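Local coordinates for protein hydroxylase (Rhodococcus sp., PDB 2OR0) that probably acts as a flavin-dependent hydroxylase of the acyl-CoA dehydrogenase-like family, adding one atom of molecular oxygen to its substrate, at residues A130-P135 / G150-S155; A271-V276 / T368-F373; V310-T315 / R339-A344. All coordinates share one frame; numbering follows the deposited sequence. Where two conformers were deposited one is given.

Interaction 1 belongs to the beta-sheet region, while interactions 2 and 3 lie in the helical part, all four of their segments falling within the C-terminal acyl-CoA dehydrogenase domain. Interaction 1 is partly buried and includes a hydrogen bond from a serine to a backbone carbonyl beside proline-tryptophan packing. The other two are buried contacts made by van der Waals packing: interaction 2, centred farthest from the middle of the chain, adds sulfur- and selenium-aromatic approaches, whereas interaction 3 packs methyls and methylenes between antiparallel helices. Helix 250-277 supplies one side of interaction 2 and also covers interaction 3, while helix 331-356 does the reverse; the centres of the two contacts nonetheless lie about 25 Å apart.

Interaction 1 of 3, residues A130-P135 / G150-S155; sequences ASPYAP and GRWSFS
The contact belongs to the beta domain of the acyl-CoA dehydrogenase-like fold, where the loop containing Ser131 and Pro132 folds against strand 145-155. Its polar link runs from Ser155 OG, which donates to Ser131 O at 2.7 Å. With OG anti to its own backbone nitrogen (chi1 -176°), the hydroxyl is set to meet that carbonyl at a C=O...donor angle of 150°, tilted 29° from the carbonyl plane. The same hydroxyl is hydrogen-bonded to Thr158 OG1, so this buried oxygen has two polar partners. The peptide bond before Pro132 is cis, and the proline ring packs on the strand. There Pro132 CG lies 3.2 Å from Ser153 O and 3.7 Å from Trp152 CB, the side chains of Pro132 and Trp152 crossing at a slant. Farther along, Ala134 O approaches the edge of the Trp152 indole near its plane, 3.2 Å from CD1; the indole NE1 is hydrogen-bonded to Gly167 O, which helps hold the ring in place. Strand 210-214 pairs with the strand through Trp152 and Ser155 and receives Ser155 on Leu212, while Leu166 of strand 163-170 packs against both Pro132 and Trp152.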
loop_
_atom_site.group_PDB
_atom_site.type_symbol
_atom_site.label_atom_id
_atom_site.label_comp_id
_atom_site.label_asym_id
_atom_site.label_seq_id
_atom_site.Cartn_x
_atom_site.Cartn_y
_atom_site.Cartn_z
ATOM N N ALA A 130 5.127 -8.435 7.255
ATOM C CA ALA A 130 5.889 -7.501 6.412
ATOM C C ALA A 130 6.006 -8.033 4.999
ATOM O O ALA A 130 5.839 -9.236 4.753
ATOM C CB ALA A 130 7.306 -7.251 6.999
ATOM N N SER A 131 6.261 -7.125 4.067
ATOM C CA SER A 131 6.517 -7.376 2.659
ATOM C C SER A 131 8.041 -7.345 2.422
ATOM O O SER A 131 8.833 -7.290 3.371
ATOM C CB SER A 131 5.829 -6.257 1.834
ATOM O OG SER A 131 6.377 -4.959 2.149
ATOM N N PRO A 132 8.473 -7.243 1.150
ATOM C CA PRO A 132 7.856 -7.111 -0.183
ATOM C C PRO A 132 7.576 -8.376 -0.974
ATOM O O PRO A 132 8.262 -9.393 -0.826
ATOM C CB PRO A 132 8.897 -6.301 -0.941
ATOM C CG PRO A 132 10.200 -6.884 -0.420
ATOM C CD PRO A 132 9.952 -7.173 1.059
ATOM N N TYR A 133 6.600 -8.267 -1.871
ATOM C CA TYR A 133 6.322 -9.302 -2.858
ATOM C C TYR A 133 7.339 -9.387 -3.989
ATOM O O TYR A 133 7.316 -10.364 -4.727
ATOM C CB TYR A 133 4.954 -9.071 -3.485
ATOM C CG TYR A 133 3.813 -9.291 -2.528
ATOM C CD1 TYR A 133 3.544 -10.551 -2.019
ATOM C CD2 TYR A 133 2.990 -8.225 -2.138
ATOM C CE1 TYR A 133 2.480 -10.758 -1.145
ATOM C CE2 TYR A 133 1.903 -8.427 -1.268
ATOM C CZ TYR A 133 1.657 -9.707 -0.777
ATOM O OH TYR A 133 0.596 -9.925 0.100
ATOM N N ALA A 134 8.192 -8.371 -4.160
ATOM C CA ALA A 134 9.215 -8.416 -5.218
ATOM C C ALA A 134 9.974 -9.740 -5.126
ATOM O O ALA A 134 10.382 -10.139 -4.043
ATOM C CB ALA A 134 10.187 -7.230 -5.122
ATOM N N PRO A 135 10.120 -10.442 -6.259
ATOM C CA PRO A 135 10.696 -11.789 -6.257
ATOM C C PRO A 135 12.235 -11.762 -6.179
ATOM O O PRO A 135 12.919 -12.289 -7.079
ATOM C CB PRO A 135 10.226 -12.351 -7.591
ATOM C CG PRO A 135 10.168 -11.170 -8.477
ATOM C CD PRO A 135 9.716 -10.020 -7.611
ATOM N N GLY A 150 18.003 -14.896 -0.092
ATOM C CA GLY A 150 17.974 -13.646 -0.862
ATOM C C GLY A 150 18.079 -12.386 -0.014
ATOM O O GLY A 150 18.220 -12.442 1.218
ATOM N N ARG A 151 18.029 -11.242 -0.698
ATOM C CA ARG A 151 18.020 -9.930 -0.060
ATOM C C ARG A 151 16.889 -9.118 -0.719
ATOM O O ARG A 151 16.854 -8.969 -1.941
ATOM C CB ARG A 151 19.382 -9.229 -0.223
ATOM C CG ARG A 151 19.428 -7.831 0.431
ATOM C CD ARG A 151 20.828 -7.324 0.780
ATOM N NE ARG A 151 20.726 -5.994 1.413
ATOM C CZ ARG A 151 21.674 -5.405 2.148
ATOM N NH1 ARG A 151 22.840 -6.006 2.378
ATOM N NH2 ARG A 151 21.471 -4.186 2.650
ATOM N N TRP A 152 15.967 -8.632 0.107
ATOM C CA TRP A 152 14.812 -7.869 -0.352
ATOM C C TRP A 152 14.952 -6.466 0.219
ATOM O O TRP A 152 15.532 -6.301 1.274
ATOM C CB TRP A 152 13.498 -8.473 0.182
ATOM C CG TRP A 152 13.135 -9.824 -0.399
ATOM C CD1 TRP A 152 12.216 -10.081 -1.375
ATOM C CD2 TRP A 152 13.674 -11.101 -0.005
ATOM N NE1 TRP A 152 12.153 -11.436 -1.624
ATOM C CE2 TRP A 152 13.036 -12.085 -0.798
ATOM C CE3 TRP A 152 14.617 -11.504 0.947
ATOM C CZ2 TRP A 152 13.317 -13.461 -0.670
ATOM C CZ3 TRP A 152 14.903 -12.877 1.069
ATOM C CH2 TRP A 152 14.257 -13.829 0.252
ATOM N N SER A 153 14.408 -5.471 -0.465
ATOM C CA SER A 153 14.380 -4.111 0.063
ATOM C C SER A 153 12.938 -3.613 0.211
ATOM O O SER A 153 12.006 -4.271 -0.265
ATOM C CB SER A 153 15.171 -3.192 -0.880
ATOM O OG SER A 153 14.664 -3.333 -2.183
ATOM N N PHE A 154 12.764 -2.448 0.851
ATOM C CA PHE A 154 11.452 -1.801 0.986
ATOM C C PHE A 154 10.476 -2.658 1.815
ATOM O O PHE A 154 9.302 -2.770 1.460
ATOM C CB PHE A 154 10.844 -1.474 -0.399
ATOM C CG PHE A 154 10.094 -0.132 -0.487
ATOM C CD1 PHE A 154 10.298 0.721 -1.593
ATOM C CD2 PHE A 154 9.141 0.257 0.479
ATOM C CE1 PHE A 154 9.576 1.950 -1.718
ATOM C CE2 PHE A 154 8.442 1.481 0.372
ATOM C CZ PHE A 154 8.655 2.324 -0.721
ATOM N N SER A 155 10.956 -3.235 2.921
ATOM C CA SER A 155 10.075 -3.996 3.817
ATOM C C SER A 155 9.371 -3.062 4.808
ATOM O O SER A 155 9.826 -2.885 5.932
ATOM C CB SER A 155 10.865 -5.090 4.551
ATOM O OG SER A 155 10.014 -5.894 5.364
#

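Interaction 2 of 3, residues A271-V276 / T368-F373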
loop_
_atom_site.group_PDB
_atom_site.type_symbol
_atom_site.label_atom_id
_atom_site.label_comp_id
_atom_site.label_asym_id
_atom_site.label_seq_id
_atom_site.Cartn_x
_atom_site.Cartn_y
_atom_site.Cartn_z
ATOM N N ALA A 271 -4.233 19.847 2.880
ATOM C CA ALA A 271 -4.756 20.356 4.170
ATOM C C ALA A 271 -3.733 21.260 4.870
ATOM O O ALA A 271 -4.065 22.360 5.326
ATOM C CB ALA A 271 -5.174 19.206 5.089
ATOM N N CYS A 272 -2.484 20.801 4.952
ATOM C CA CYS A 272 -1.394 21.625 5.478
ATOM C C CYS A 272 -1.244 22.946 4.724
ATOM O O CYS A 272 -1.045 23.985 5.326
ATOM C CB CYS A 272 -0.067 20.853 5.397
ATOM S SG CYS A 272 0.065 19.506 6.594
ATOM N N HIS A 273 -1.282 22.895 3.402
ATOM C CA HIS A 273 -1.116 24.078 2.584
ATOM C C HIS A 273 -2.233 25.090 2.913
ATOM O O HIS A 273 -1.964 26.272 3.126
ATOM C CB HIS A 273 -1.166 23.675 1.120
ATOM C CG HIS A 273 -0.882 24.792 0.170
ATOM N ND1 HIS A 273 0.245 25.581 0.260
ATOM C CD2 HIS A 273 -1.560 25.228 -0.918
ATOM C CE1 HIS A 273 0.240 26.465 -0.719
ATOM N NE2 HIS A 273 -0.846 26.272 -1.450
ATOM N N ILE A 274 -3.478 24.613 2.952
ATOM C CA ILE A 274 -4.637 25.483 3.207
ATOM C C ILE A 274 -4.490 26.150 4.588
ATOM O O ILE A 274 -4.598 27.367 4.686
ATOM C CB ILE A 274 -5.993 24.706 3.031
ATOM C CG1 ILE A 274 -6.279 24.542 1.531
ATOM C CG2 ILE A 274 -7.150 25.424 3.763
ATOM C CD1 ILE A 274 -7.271 23.469 1.200
ATOM N N ALA A 275 -4.178 25.360 5.614
ATOM C CA ALA A 275 -3.973 25.874 6.970
ATOM C C ALA A 275 -2.910 26.980 7.081
ATOM O O ALA A 275 -3.053 27.924 7.860
ATOM C CB ALA A 275 -3.656 24.739 7.927
ATOM N N VAL A 276 -1.841 26.858 6.305
ATOM C CA VAL A 276 -0.812 27.883 6.261
ATOM C C VAL A 276 -1.281 29.098 5.445
ATOM O O VAL A 276 -1.106 30.234 5.884
ATOM C CB VAL A 276 0.546 27.308 5.740
ATOM C CG1 VAL A 276 1.576 28.402 5.564
ATOM C CG2 VAL A 276 1.071 26.246 6.707
ATOM N N THR A 368 7.944 22.553 9.582
ATOM C CA THR A 368 6.581 22.708 9.044
ATOM C C THR A 368 6.160 21.379 8.402
ATOM O O THR A 368 6.955 20.792 7.684
ATOM C CB THR A 368 6.466 23.896 8.022
ATOM O OG1 THR A 368 7.227 23.609 6.843
ATOM C CG2 THR A 368 6.925 25.232 8.652
ATOM N N PRO A 369 4.936 20.881 8.696
ATOM C CA PRO A 369 4.537 19.541 8.234
ATOM C C PRO A 369 4.312 19.330 6.735
ATOM O O PRO A 369 4.442 18.200 6.278
ATOM C CB PRO A 369 3.239 19.260 9.007
ATOM C CG PRO A 369 2.687 20.646 9.333
ATOM C CD PRO A 369 3.900 21.517 9.549
HETATM N N MSE A 370 3.951 20.372 5.973
HETATM C CA MSE A 370 3.579 20.154 4.565
HETATM C C MSE A 370 4.689 19.443 3.774
HETATM O O MSE A 370 4.407 18.502 3.034
HETATM C CB MSE A 370 3.189 21.452 3.841
HETATM C CG MSE A 370 2.770 21.204 2.390
HETATM SE SE MSE A 370 2.480 22.823 1.383
HETATM C CE MSE A 370 1.842 21.996 -0.258
ATOM N N GLN A 371 5.932 19.895 3.950
ATOM C CA GLN A 371 7.086 19.335 3.232
ATOM C C GLN A 371 7.248 17.835 3.446
ATOM O O GLN A 371 7.770 17.152 2.559
ATOM C CB GLN A 371 8.408 20.093 3.543
ATOM C CG GLN A 371 8.791 20.292 5.021
ATOM C CD GLN A 371 9.214 19.018 5.686
ATOM O OE1 GLN A 371 9.859 18.167 5.054
ATOM N NE2 GLN A 371 8.868 18.865 6.974
ATOM N N ARG A 372 6.805 17.331 4.605
ATOM C CA ARG A 372 6.958 15.908 4.948
ATOM C C ARG A 372 5.952 15.104 4.132
ATOM O O ARG A 372 6.271 14.050 3.620
ATOM C CB ARG A 372 6.771 15.665 6.477
ATOM C CG ARG A 372 6.961 14.171 6.986
ATOM C CD ARG A 372 6.405 13.959 8.451
ATOM N NE ARG A 372 6.902 15.082 9.188
ATOM C CZ ARG A 372 6.230 15.957 9.913
ATOM N NH1 ARG A 372 4.944 15.825 10.186
ATOM N NH2 ARG A 372 6.930 16.967 10.411
ATOM N N PHE A 373 4.731 15.630 3.999
ATOM C CA PHE A 373 3.712 15.008 3.147
ATOM C C PHE A 373 4.152 15.071 1.712
ATOM O O PHE A 373 4.017 14.105 0.991
ATOM C CB PHE A 373 2.325 15.646 3.336
ATOM C CG PHE A 373 1.688 15.320 4.674
ATOM C CD1 PHE A 373 0.928 14.166 4.841
ATOM C CD2 PHE A 373 1.864 16.170 5.764
ATOM C CE1 PHE A 373 0.353 13.881 6.067
ATOM C CE2 PHE A 373 1.299 15.889 7.021
ATOM C CZ PHE A 373 0.532 14.743 7.163
#
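Cys272, Met370 and His273 bury the most surface here. Between Cys272 and Met370, modelled as selenomethionine, the beta carbons face one another, CB to CB at 3.7 Å, which is consistent with the close backbone approach of 5.3 Å between their CA atoms. Sulfur lies beside the backbone nitrogen of Cys272 (chi1 -72°), which brings SG to Phe373, 3.8 Å from CE2. Measured to the ring centroid the separation is 4.7 Å, at 51° off the normal, an oblique sulfur-aromatic contact; Pro369 CG also touches SG at 4.0 Å. Met370 runs fully extended alongside His273, both pointing the same way, and its terminal CE rests 3.7 Å from His273 CB. Its selenium sits 4.6 Å from the imidazole centroid, again obliquely. With an alanine in place of His273 the imidazole is gone, which would probably leave the selenium without its aromatic flank and the end of Met370 freer to turn. Around the contact, Ile355 of helix 331-356 touches both His273 and Met370, the loop residue Ala359 does likewise, and Phe373 leans on Ile265 and Ala269, earlier turns of helix 250-277.

Interaction 3 of 3, residues V310-T315 / R339-A344; sequences VSLIET and RTQIAA
Gln341 carries the flat group of this contact, yet its amide offers neither face nor edge to Leu312: the aliphatic stem does the touching, Leu312 CD1 lying 3.6 Å from CG and 3.8 Å from CB of Gln341. The two chains lie side by side and point the same way, and a bend at chi2 (-98°) turns the amide away to other partners, NE2 to Thr259 OG1 and Val385 O, OE1 to Arg338 NH1, so its buried polar atoms are satisfied. Thr340 fills the other half of the interface. Its methyl is anti to the backbone nitrogen, which aims CG2 at the facing helix, 3.5 Å from Ser311 O, 3.7 Å from Thr315 OG1 and 3.9 Å from Ser311 CB. The side chains of Thr315 and Thr340 run past each other in opposite directions. The last pair is looser, Leu312 CB to Ala344 CB at 4.4 Å. The axes of segments 310-315 and 339-344 pass 8.8 Å apart with N-to-C directions at 157°, so helices 292-324 and 331-356 run antiparallel here. Helix 250-277 covers the pair through Ile263, which meets both Leu312 and Ala344, and Met86 of helix 78-91 rests on Leu312.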
loop_
_atom_site.group_PDB
_atom_site.type_symbol
_atom_site.label_atom_id
_atom_site.label_comp_id
_atom_site.label_asym_id
_atom_site.label_seq_id
_atom_site.Cartn_x
_atom_site.Cartn_y
_atom_site.Cartn_z
ATOM N N VAL A 310 -11.652 9.429 -6.254
ATOM C CA VAL A 310 -12.909 8.852 -6.754
ATOM C C VAL A 310 -12.656 7.788 -7.794
ATOM O O VAL A 310 -13.311 6.746 -7.770
ATOM C CB VAL A 310 -13.947 9.919 -7.279
ATOM C CG1 VAL A 310 -14.193 11.016 -6.213
ATOM C CG2 VAL A 310 -13.491 10.534 -8.557
ATOM N N SER A 311 -11.690 8.041 -8.679
ATOM C CA SER A 311 -11.328 7.087 -9.724
ATOM C C SER A 311 -10.846 5.754 -9.200
ATOM O O SER A 311 -11.256 4.712 -9.687
ATOM C CB SER A 311 -10.238 7.671 -10.611
ATOM O OG SER A 311 -10.828 8.666 -11.393
ATOM N N LEU A 312 -9.928 5.804 -8.250
ATOM C CA LEU A 312 -9.345 4.596 -7.653
ATOM C C LEU A 312 -10.434 3.729 -7.000
ATOM O O LEU A 312 -10.489 2.494 -7.167
ATOM C CB LEU A 312 -8.292 4.982 -6.585
ATOM C CG LEU A 312 -7.590 3.795 -5.892
ATOM C CD1 LEU A 312 -6.660 2.978 -6.791
ATOM C CD2 LEU A 312 -6.843 4.241 -4.642
ATOM N N ILE A 313 -11.273 4.400 -6.229
ATOM C CA ILE A 313 -12.323 3.740 -5.473
ATOM C C ILE A 313 -13.432 3.187 -6.386
ATOM O O ILE A 313 -13.970 2.110 -6.120
ATOM C CB ILE A 313 -12.843 4.663 -4.360
ATOM C CG1 ILE A 313 -11.691 5.084 -3.442
ATOM C CG2 ILE A 313 -13.923 3.960 -3.480
ATOM C CD1 ILE A 313 -12.163 5.919 -2.201
ATOM N N GLU A 314 -13.736 3.893 -7.480
ATOM C CA GLU A 314 -14.771 3.448 -8.431
ATOM C C GLU A 314 -14.448 2.072 -9.043
ATOM O O GLU A 314 -15.334 1.199 -9.159
ATOM C CB GLU A 314 -15.020 4.517 -9.508
ATOM C CG GLU A 314 -16.226 4.270 -10.447
ATOM C CD GLU A 314 -15.966 3.246 -11.570
ATOM O OE1 GLU A 314 -14.830 3.154 -12.137
ATOM O OE2 GLU A 314 -16.932 2.519 -11.916
ATOM N N THR A 315 -13.177 1.860 -9.424
ATOM C CA THR A 315 -12.754 0.546 -9.902
ATOM C C THR A 315 -13.117 -0.590 -8.927
ATOM O O THR A 315 -13.671 -1.615 -9.344
ATOM C CB THR A 315 -11.242 0.488 -10.166
ATOM O OG1 THR A 315 -10.884 1.508 -11.119
ATOM C CG2 THR A 315 -10.868 -0.900 -10.716
ATOM N N ARG A 339 -4.490 0.648 -14.968
ATOM C CA ARG A 339 -4.224 1.911 -15.627
ATOM C C ARG A 339 -4.777 3.097 -14.813
ATOM O O ARG A 339 -4.085 4.096 -14.575
ATOM C CB ARG A 339 -4.846 1.895 -17.022
ATOM C CG ARG A 339 -4.672 3.207 -17.753
ATOM C CD ARG A 339 -5.105 3.124 -19.202
ATOM N NE ARG A 339 -6.559 3.015 -19.331
ATOM C CZ ARG A 339 -7.178 2.529 -20.409
ATOM N NH1 ARG A 339 -6.484 2.085 -21.438
ATOM N NH2 ARG A 339 -8.500 2.500 -20.464
ATOM N N THR A 340 -6.032 2.974 -14.390
ATOM C CA THR A 340 -6.691 4.004 -13.579
ATOM C C THR A 340 -5.974 4.238 -12.270
ATOM O O THR A 340 -5.778 5.366 -11.852
ATOM C CB THR A 340 -8.177 3.604 -13.349
ATOM O OG1 THR A 340 -8.864 3.860 -14.565
ATOM C CG2 THR A 340 -8.842 4.406 -12.223
ATOM N N GLN A 341 -5.544 3.158 -11.640
ATOM C CA GLN A 341 -4.902 3.209 -10.357
ATOM C C GLN A 341 -3.525 3.892 -10.460
ATOM O O GLN A 341 -3.165 4.743 -9.621
ATOM C CB GLN A 341 -4.790 1.765 -9.823
ATOM C CG GLN A 341 -3.875 1.574 -8.609
ATOM C CD GLN A 341 -2.493 1.081 -9.062
ATOM O OE1 GLN A 341 -2.396 0.132 -9.846
ATOM N NE2 GLN A 341 -1.434 1.723 -8.576
ATOM N N ILE A 342 -2.757 3.517 -11.479
ATOM C CA ILE A 342 -1.460 4.128 -11.711
ATOM C C ILE A 342 -1.653 5.635 -11.973
ATOM O O ILE A 342 -1.009 6.448 -11.335
ATOM C CB ILE A 342 -0.758 3.485 -12.920
ATOM C CG1 ILE A 342 -0.259 2.087 -12.586
ATOM C CG2 ILE A 342 0.409 4.376 -13.415
ATOM C CD1 ILE A 342 -0.031 1.230 -13.835
ATOM N N ALA A 343 -2.527 5.982 -12.923
ATOM C CA ALA A 343 -2.877 7.395 -13.237
ATOM C C ALA A 343 -3.320 8.186 -12.013
ATOM O O ALA A 343 -3.008 9.393 -11.901
ATOM C CB ALA A 343 -3.971 7.441 -14.299
ATOM N N ALA A 344 -4.060 7.535 -11.110
ATOM C CA ALA A 344 -4.507 8.191 -9.889
ATOM C C ALA A 344 -3.322 8.638 -9.000
ATOM O O ALA A 344 -3.347 9.743 -8.456
ATOM C CB ALA A 344 -5.448 7.298 -9.090
#